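RNA polymerase II subunit A C-terminal domain phosphatase SSU72 (Homo sapiens, PDB 4H3K) catalyses removal of phosphate from phosphoserine and phosphothreonine in the C-terminal domain of RNA polymerase II, and acts in RNA processing, termination and polyadenylation. Local coordinates at residues 34-38 / 104-108; 41-46 / 172-176; 56-60 / 134-139. The protein carries 1 engineered substitution. One frame throughout, in Å; residues are numbered along the deposited sequence.

In the fold
The three contacts are built round strands 27-32 and 52-57 of the mixed five-stranded sheet and the segments that follow them. Along the chain the segments run 34-38, 41-46, 56-60, 104-108, 134-139, 172-176, so contact 1 crosses both others and contact 3 is nested inside contact 2. Contacts 1 and 2, centres about 13 Å apart, touch through the Arg107-Glu41 salt bridge. Contacts 1 and 3, about 16 Å apart, meet where Asn35 packs on Phe56 and Gly57. Contacts 2 and 3, about 18 Å apart, lie on opposite sides of the chain's centre. Contact 1 holds the phosphate loop against helix 101-109, contact 2 packs the following helix on helix 165-184, and contact 3 joins the end of strand 52-57 to helix 133-145.

Contact 1 (34-38 / 104-108). With PO4 (phosphate ion), chain F.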
loop_
_atom_site.group_PDB
_atom_site.type_symbol
_atom_site.label_atom_id
_atom_site.label_comp_id
_atom_site.label_asym_id
_atom_site.label_seq_id
_atom_site.Cartn_x
_atom_site.Cartn_y
_atom_site.Cartn_z
ATOM N N SER B 34 1.675 21.575 9.883
ATOM C CA SER B 34 1.702 21.713 11.340
ATOM C C SER B 34 0.573 20.961 12.057
ATOM O O SER B 34 0.551 20.948 13.276
ATOM C CB SER B 34 1.641 23.191 11.707
ATOM O OG SER B 34 2.782 23.864 11.185
ATOM N N ASN B 35 -0.347 20.346 11.295
ATOM C CA ASN B 35 -1.597 19.744 11.844
ATOM C C ASN B 35 -2.317 20.735 12.765
ATOM O O ASN B 35 -2.707 20.407 13.910
ATOM C CB ASN B 35 -1.300 18.424 12.555
ATOM C CG ASN B 35 -2.531 17.580 12.791
ATOM O OD1 ASN B 35 -3.592 17.702 12.108
ATOM N ND2 ASN B 35 -2.407 16.688 13.739
ATOM N N GLN B 36 -2.499 21.950 12.255
ATOM C CA GLN B 36 -3.164 23.010 13.036
ATOM C C GLN B 36 -4.396 23.564 12.325
ATOM O O GLN B 36 -5.410 23.833 12.966
ATOM C CB GLN B 36 -2.211 24.167 13.256
ATOM C CG GLN B 36 -1.102 23.878 14.261
ATOM C CD GLN B 36 -1.665 23.757 15.683
ATOM O OE1 GLN B 36 -2.813 24.099 15.932
ATOM N NE2 GLN B 36 -0.861 23.246 16.600
ATOM N N ASN B 37 -4.269 23.748 11.003
ATOM C CA ASN B 37 -5.219 24.541 10.240
ATOM C C ASN B 37 -5.886 23.747 9.098
ATOM O O ASN B 37 -7.005 23.312 9.251
ATOM C CB ASN B 37 -4.535 25.840 9.749
ATOM C CG ASN B 37 -5.456 26.721 8.897
ATOM O OD1 ASN B 37 -5.006 27.410 7.970
ATOM N ND2 ASN B 37 -6.725 26.713 9.215
ATOM N N ARG B 38 -5.203 23.561 7.968
ATOM C CA ARG B 38 -5.829 22.891 6.818
ATOM C C ARG B 38 -6.319 21.464 7.120
ATOM O O ARG B 38 -7.454 21.091 6.788
ATOM C CB ARG B 38 -4.890 22.956 5.617
ATOM C CG ARG B 38 -4.647 24.407 5.191
ATOM C CD ARG B 38 -3.399 24.522 4.336
ATOM N NE ARG B 38 -2.176 24.259 5.114
ATOM C CZ ARG B 38 -0.971 24.113 4.580
ATOM N NH1 ARG B 38 -0.818 24.200 3.263
ATOM N NH2 ARG B 38 0.096 23.864 5.351
ATOM N N MET B 104 -9.175 28.699 16.745
ATOM C CA MET B 104 -8.655 27.512 16.033
ATOM C C MET B 104 -8.109 26.480 17.017
ATOM O O MET B 104 -8.436 25.299 16.928
ATOM C CB MET B 104 -7.557 27.912 15.056
ATOM C CG MET B 104 -7.067 26.768 14.146
ATOM S SD MET B 104 -5.641 27.354 13.223
ATOM C CE MET B 104 -4.328 27.290 14.451
ATOM N N LEU B 105 -7.286 26.941 17.964
ATOM C CA LEU B 105 -6.718 26.057 18.982
ATOM C C LEU B 105 -7.773 25.369 19.844
ATOM O O LEU B 105 -7.671 24.179 20.132
ATOM C CB LEU B 105 -5.679 26.791 19.847
ATOM C CG LEU B 105 -4.327 27.063 19.170
ATOM C CD1 LEU B 105 -3.452 28.036 19.994
ATOM C CD2 LEU B 105 -3.544 25.775 18.851
ATOM N N ASP B 106 -8.787 26.137 20.241
ATOM C CA ASP B 106 -9.942 25.622 20.972
ATOM C C ASP B 106 -10.707 24.587 20.160
ATOM O O ASP B 106 -11.060 23.528 20.679
ATOM C CB ASP B 106 -10.874 26.774 21.345
ATOM C CG ASP B 106 -12.045 26.321 22.173
ATOM O OD1 ASP B 106 -11.820 25.865 23.310
ATOM O OD2 ASP B 106 -13.190 26.411 21.685
ATOM N N ARG B 107 -10.968 24.887 18.892
ATOM C CA ARG B 107 -11.580 23.893 17.975
ATOM C C ARG B 107 -10.738 22.593 17.955
ATOM O O ARG B 107 -11.278 21.467 18.044
ATOM C CB ARG B 107 -11.709 24.495 16.561
ATOM C CG ARG B 107 -12.485 23.695 15.521
ATOM C CD ARG B 107 -11.675 22.521 14.899
ATOM N NE ARG B 107 -10.363 22.904 14.372
ATOM C CZ ARG B 107 -10.161 23.666 13.302
ATOM N NH1 ARG B 107 -11.194 24.131 12.595
ATOM N NH2 ARG B 107 -8.921 23.944 12.923
ATOM N N ASN B 108 -9.415 22.764 17.860
ATOM C CA ASN B 108 -8.494 21.643 17.732
ATOM C C ASN B 108 -8.545 20.758 18.964
ATOM O O ASN B 108 -8.618 19.533 18.859
ATOM C CB ASN B 108 -7.046 22.133 17.459
ATOM C CG ASN B 108 -6.867 22.709 16.041
ATOM O OD1 ASN B 108 -7.761 22.615 15.215
ATOM N ND2 ASN B 108 -5.709 23.330 15.777
HETATM P P PO4 F . -1.377 23.653 8.776
HETATM O O1 PO4 F . -1.891 22.585 9.692
HETATM O O2 PO4 F . -1.113 24.957 9.545
HETATM O O3 PO4 F . -2.379 23.976 7.684
HETATM O O4 PO4 F . -0.104 23.261 8.083
#
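The phosphate-binding P-loop of the phosphatase is buttressed here by helix 101-109, with Asn108 reaching Gln36 in the loop. Asn108 ND2 donates to Gln36 O at 2.9 Å with an N-H...O angle of 158°, lying in the carbonyl plane on a lone pair. The same ND2 makes a weak bond to Gln36 OE1 at 3.0 Å; the two side chains meet at about a right angle, their amide planes 42° apart. A bend in the Gln36 chain (chi2 -69°) turns OE1 back to this donor and onto Leu105 CD2, 3.4 Å away. The rotation of the Asn108 amide is set from its other end: Arg107 grips OD1 side-on, from NE at 2.8 Å and NH2 at 2.9 Å, with OD1 in the guanidinium plane. A leucine in place of Asn108 would probably leave Gln36 O without its amide donor and the Arg107 guanidinium without this acceptor, though still paired with Glu41. Met104 adds its sulfur, SD lying 3.5 Å from Gln36 O.

On the loop's inner side a phosphate ion is held by backbone N-H groups of Ser34, Gln36, Asn37 and Arg38; the Gln36 N to O1 bond is 2.7 Å. Arg38 meets it in plane at its guanidinium edge, NE giving O3 a bond of 2.6 Å and NH2 binding O4. Ser32, which also binds the ion, occupies the position of the family's nucleophilic cysteine and is probably the engineered residue. Around this unit, Tyr81 and Met84 of helix 81-98 pack on Gln36, while His165 and Ala168 of helix 165-184 cover Asn37, so the loop after strand 27-32 is wedged between three helices.

Contact 2 (41-46 / 172-176); sequences EAHNIL and AFLIC
Ala42 and Ala172 let two helices covering one face of the sheet of this Rossmann-like alpha/beta fold come close together. The short axes of 41-46 and 172-176 approach to 8.9 Å and cross at -46°, and the two alanine CA atoms are 4.3 Å apart. Such proximity is possible because each side offers just a methyl: Ala172 CB settles on the backbone of the first helix, 3.7 Å from Ala42 CA, with Glu41 CG alongside. Further on, larger side chains fill the diverging gap. Ile45 meets Phe173 at about a right angle, its CG1 lying 4.2 Å above one ring face and displaced toward the rim. With CG2 anti to its backbone N, Ile45 points that methyl between Phe173 CE1 and Cys176 CB, 3.9 Å from the latter. Leu46 straddles the next turn: one branch lies across Ile175, also at about a right angle, and the other is turned to Cys176. Val30 of strand 27-32 packs under Ala42 and Leu46, placing the pair of helices on the sheet. The two branches of Leu46 end 3.9 Å from Ile175 CG2 for CD1 and 3.8 Å from Cys176 CA for CD2.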
loop_
_atom_site.group_PDB
_atom_site.type_symbol
_atom_site.label_atom_id
_atom_site.label_comp_id
_atom_site.label_asym_id
_atom_site.label_seq_id
_atom_site.Cartn_x
_atom_site.Cartn_y
_atom_site.Cartn_z
ATOM N N GLU B 41 -9.320 21.643 9.979
ATOM C CA GLU B 41 -10.565 22.049 9.299
ATOM C C GLU B 41 -11.181 20.873 8.526
ATOM O O GLU B 41 -12.403 20.653 8.564
ATOM C CB GLU B 41 -10.275 23.209 8.348
ATOM C CG GLU B 41 -11.514 24.036 7.946
ATOM C CD GLU B 41 -12.212 24.653 9.153
ATOM O OE1 GLU B 41 -13.409 24.443 9.280
ATOM O OE2 GLU B 41 -11.549 25.294 9.992
ATOM N N ALA B 42 -10.337 20.106 7.841
ATOM C CA ALA B 42 -10.813 18.969 7.053
ATOM C C ALA B 42 -11.216 17.821 7.976
ATOM O O ALA B 42 -12.213 17.195 7.737
ATOM C CB ALA B 42 -9.731 18.511 6.050
ATOM N N HIS B 43 -10.429 17.567 9.028
ATOM C CA HIS B 43 -10.732 16.527 10.018
ATOM C C HIS B 43 -12.122 16.819 10.565
ATOM O O HIS B 43 -12.984 15.936 10.578
ATOM C CB HIS B 43 -9.691 16.576 11.148
ATOM C CG HIS B 43 -9.750 15.430 12.116
ATOM N ND1 HIS B 43 -8.616 14.925 12.727
ATOM C CD2 HIS B 43 -10.792 14.722 12.614
ATOM C CE1 HIS B 43 -8.957 13.946 13.542
ATOM N NE2 HIS B 43 -10.271 13.797 13.489
ATOM N N ASN B 44 -12.343 18.069 10.966
ATOM C CA ASN B 44 -13.623 18.477 11.543
ATOM C C ASN B 44 -14.805 18.240 10.577
ATOM O O ASN B 44 -15.790 17.583 10.962
ATOM C CB ASN B 44 -13.555 19.933 12.050
ATOM C CG ASN B 44 -14.788 20.342 12.896
ATOM O OD1 ASN B 44 -15.574 21.199 12.479
ATOM N ND2 ASN B 44 -14.964 19.716 14.058
ATOM N N ILE B 45 -14.718 18.744 9.344
ATOM C CA ILE B 45 -15.824 18.576 8.379
ATOM C C ILE B 45 -16.041 17.073 8.073
ATOM O O ILE B 45 -17.176 16.565 8.130
ATOM C CB ILE B 45 -15.579 19.366 7.038
ATOM C CG1 ILE B 45 -15.428 20.894 7.285
ATOM C CG2 ILE B 45 -16.725 19.121 6.019
ATOM C CD1 ILE B 45 -16.234 21.452 8.398
ATOM N N LEU B 46 -14.955 16.352 7.776
ATOM C CA LEU B 46 -15.083 14.925 7.411
ATOM C C LEU B 46 -15.693 14.148 8.563
ATOM O O LEU B 46 -16.613 13.360 8.358
ATOM C CB LEU B 46 -13.749 14.324 6.969
ATOM C CG LEU B 46 -13.272 14.816 5.580
ATOM C CD1 LEU B 46 -11.847 14.441 5.343
ATOM C CD2 LEU B 46 -14.104 14.242 4.426
ATOM N N ALA B 172 -11.191 22.292 2.833
ATOM C CA ALA B 172 -11.879 21.228 3.570
ATOM C C ALA B 172 -13.189 20.824 2.893
ATOM O O ALA B 172 -13.495 19.649 2.829
ATOM C CB ALA B 172 -12.157 21.670 4.980
ATOM N N PHE B 173 -13.971 21.792 2.407
ATOM C CA PHE B 173 -15.219 21.451 1.708
ATOM C C PHE B 173 -14.969 20.776 0.354
ATOM O O PHE B 173 -15.698 19.868 -0.011
ATOM C CB PHE B 173 -16.169 22.657 1.588
ATOM C CG PHE B 173 -16.891 22.984 2.897
ATOM C CD1 PHE B 173 -17.816 22.086 3.440
ATOM C CD2 PHE B 173 -16.625 24.167 3.588
ATOM C CE1 PHE B 173 -18.485 22.355 4.655
ATOM C CE2 PHE B 173 -17.290 24.460 4.812
ATOM C CZ PHE B 173 -18.219 23.537 5.345
ATOM N N LEU B 174 -13.913 21.172 -0.349
ATOM C CA LEU B 174 -13.522 20.504 -1.590
ATOM C C LEU B 174 -13.075 19.052 -1.325
ATOM O O LEU B 174 -13.454 18.130 -2.027
ATOM C CB LEU B 174 -12.402 21.287 -2.285
ATOM C CG LEU B 174 -11.887 20.814 -3.646
ATOM C CD1 LEU B 174 -12.992 20.858 -4.716
ATOM C CD2 LEU B 174 -10.693 21.695 -4.076
ATOM N N ILE B 175 -12.259 18.871 -0.289
ATOM C CA ILE B 175 -11.851 17.558 0.166
ATOM C C ILE B 175 -13.070 16.693 0.531
ATOM O O ILE B 175 -13.148 15.519 0.128
ATOM C CB ILE B 175 -10.854 17.696 1.360
ATOM C CG1 ILE B 175 -9.480 18.080 0.819
ATOM C CG2 ILE B 175 -10.723 16.371 2.133
ATOM C CD1 ILE B 175 -8.501 18.753 1.867
ATOM N N CYS B 176 -14.017 17.277 1.272
ATOM C CA CYS B 176 -15.255 16.576 1.627
ATOM C C CYS B 176 -16.022 16.173 0.359
ATOM O O CYS B 176 -16.498 15.033 0.249
ATOM C CB CYS B 176 -16.147 17.432 2.553
ATOM S SG CYS B 176 -17.637 16.525 3.108
#

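Contact 3 (56-60 / 134-139); sequences FGTGT and RVYDQV
Where strand 52-57 ends and the chain runs on into the loop 58-60, the backbone passes one side of helix 134-139, the nearest CA atoms being those of Thr58 and Val135 at 6.1 Å. Thr58 carries the contact. Its OG1 occupies the position between the backbone N and the carbonyl carbon (chi1 52°), which turns the hydroxyl to the helix, where it donates to Gln138 OE1 at 2.7 Å. The hydroxyl approaches from above the carbonyl plane, 40° out of it, so this short bond does not use a lone-pair direction. Gln138 also presses its aliphatic base on the threonine, CB to Thr58 CB at 3.7 Å. The hydroxyl also rests on a valine, Val135 CG2 lying 3.6 Å from Thr58 OG1, while the Thr58 methyl CG2 meets Val139 CG2 at 3.8 Å, those two side chains crossing at about a right angle. One threonine thus pairs a polar partner with two valines from successive turns.

At the upstream end of the helix segment, Arg134 bends at chi3 to bring its guanidinium over to the loop. Gly59 CA sits at the edge of that group, 3.7 Å from Arg134 NH2, while Gln138 OE1 lies 3.0 Å above the guanidinium plane, offset toward the rim. Because the oxygen lies above the plane and not in it, the N-H groups of Arg134 point past it, and the pair, though close, is not a hydrogen bond; a positive group so near would still probably polarise the amide oxygen that Thr58 uses.

Beneath these side chains, Val31 of strand 27-32 touches Thr58, Val135 and Val139. Backbone bonds from Phe56 and Thr58 to Ser32 join strand 52-57 to strand 27-32. Helix 133-145 lies over the inner strands 27-32, 127-130 and 153-159, and Thr58, just past the end of strand 52-57, meets its flank.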
loop_
_atom_site.group_PDB
_atom_site.type_symbol
_atom_site.label_atom_id
_atom_site.label_comp_id
_atom_site.label_asym_id
_atom_site.label_seq_id
_atom_site.Cartn_x
_atom_site.Cartn_y
_atom_site.Cartn_z
ATOM N N PHE B 56 -2.812 14.644 10.394
ATOM C CA PHE B 56 -1.391 14.630 10.727
ATOM C C PHE B 56 -0.728 15.849 10.143
ATOM O O PHE B 56 -1.304 16.531 9.292
ATOM C CB PHE B 56 -0.691 13.378 10.138
ATOM C CG PHE B 56 -1.297 12.082 10.578
ATOM C CD1 PHE B 56 -0.920 11.513 11.789
ATOM C CD2 PHE B 56 -2.264 11.440 9.780
ATOM C CE1 PHE B 56 -1.481 10.316 12.218
ATOM C CE2 PHE B 56 -2.835 10.252 10.180
ATOM C CZ PHE B 56 -2.439 9.669 11.407
ATOM N N GLY B 57 0.497 16.101 10.598
ATOM C CA GLY B 57 1.378 17.081 9.966
ATOM C C GLY B 57 2.705 16.411 9.589
ATOM O O GLY B 57 3.139 15.480 10.247
ATOM N N THR B 58 3.343 16.876 8.521
ATOM C CA THR B 58 4.652 16.353 8.144
ATOM C C THR B 58 5.807 17.272 8.496
ATOM O O THR B 58 6.965 16.887 8.306
ATOM C CB THR B 58 4.759 16.109 6.643
ATOM O OG1 THR B 58 4.372 17.302 5.957
ATOM C CG2 THR B 58 3.859 14.917 6.226
ATOM N N GLY B 59 5.509 18.480 8.986
ATOM C CA GLY B 59 6.562 19.444 9.297
ATOM C C GLY B 59 7.496 18.956 10.399
ATOM O O GLY B 59 7.127 18.115 11.240
ATOM N N THR B 60 8.713 19.496 10.403
ATOM C CA THR B 60 9.673 19.238 11.461
ATOM C C THR B 60 9.176 19.749 12.824
ATOM O O THR B 60 9.554 19.233 13.877
ATOM C CB THR B 60 11.026 19.913 11.079
ATOM O OG1 THR B 60 11.478 19.328 9.826
ATOM C CG2 THR B 60 12.066 19.639 12.107
ATOM N N ARG B 134 4.676 20.161 -0.964
ATOM C CA ARG B 134 5.780 19.820 -0.042
ATOM C C ARG B 134 5.361 18.716 0.954
ATOM O O ARG B 134 6.171 17.886 1.348
ATOM C CB ARG B 134 6.194 21.094 0.733
ATOM C CG ARG B 134 7.412 20.983 1.653
ATOM C CD ARG B 134 7.336 22.016 2.850
ATOM N NE ARG B 134 6.374 21.562 3.879
ATOM C CZ ARG B 134 6.681 21.183 5.125
ATOM N NH1 ARG B 134 7.936 21.245 5.577
ATOM N NH2 ARG B 134 5.729 20.740 5.932
ATOM N N VAL B 135 4.114 18.769 1.411
ATOM C CA VAL B 135 3.579 17.798 2.364
ATOM C C VAL B 135 3.381 16.459 1.628
ATOM O O VAL B 135 3.727 15.391 2.155
ATOM C CB VAL B 135 2.247 18.291 2.972
ATOM C CG1 VAL B 135 1.535 17.169 3.727
ATOM C CG2 VAL B 135 2.493 19.496 3.879
ATOM N N TYR B 136 2.851 16.533 0.404
ATOM C CA TYR B 136 2.752 15.347 -0.492
ATOM C C TYR B 136 4.139 14.651 -0.629
ATOM O O TYR B 136 4.261 13.428 -0.488
ATOM C CB TYR B 136 2.260 15.834 -1.841
ATOM C CG TYR B 136 2.096 14.812 -2.951
ATOM C CD1 TYR B 136 0.898 14.109 -3.103
ATOM C CD2 TYR B 136 3.123 14.594 -3.877
ATOM C CE1 TYR B 136 0.712 13.212 -4.167
ATOM C CE2 TYR B 136 2.946 13.707 -4.957
ATOM C CZ TYR B 136 1.746 13.013 -5.074
ATOM O OH TYR B 136 1.574 12.167 -6.125
ATOM N N ASP B 137 5.174 15.434 -0.928
ATOM C CA ASP B 137 6.541 14.885 -1.067
ATOM C C ASP B 137 6.990 14.185 0.219
ATOM O O ASP B 137 7.618 13.136 0.171
ATOM C CB ASP B 137 7.564 15.979 -1.408
ATOM C CG ASP B 137 7.401 16.505 -2.802
ATOM O OD1 ASP B 137 6.806 15.801 -3.663
ATOM O OD2 ASP B 137 7.860 17.637 -3.042
ATOM N N GLN B 138 6.654 14.758 1.363
ATOM C CA GLN B 138 7.081 14.205 2.647
ATOM C C GLN B 138 6.329 12.916 2.950
ATOM O O GLN B 138 6.916 11.921 3.417
ATOM C CB GLN B 138 6.903 15.253 3.766
ATOM C CG GLN B 138 7.988 16.353 3.670
ATOM C CD GLN B 138 7.836 17.489 4.669
ATOM O OE1 GLN B 138 6.741 18.041 4.884
ATOM N NE2 GLN B 138 8.955 17.860 5.278
ATOM N N VAL B 139 5.032 12.927 2.682
ATOM C CA VAL B 139 4.243 11.723 2.885
ATOM C C VAL B 139 4.779 10.586 2.008
ATOM O O VAL B 139 4.980 9.458 2.471
ATOM C CB VAL B 139 2.737 11.961 2.526
ATOM C CG1 VAL B 139 2.036 10.619 2.297
ATOM C CG2 VAL B 139 2.048 12.796 3.652
#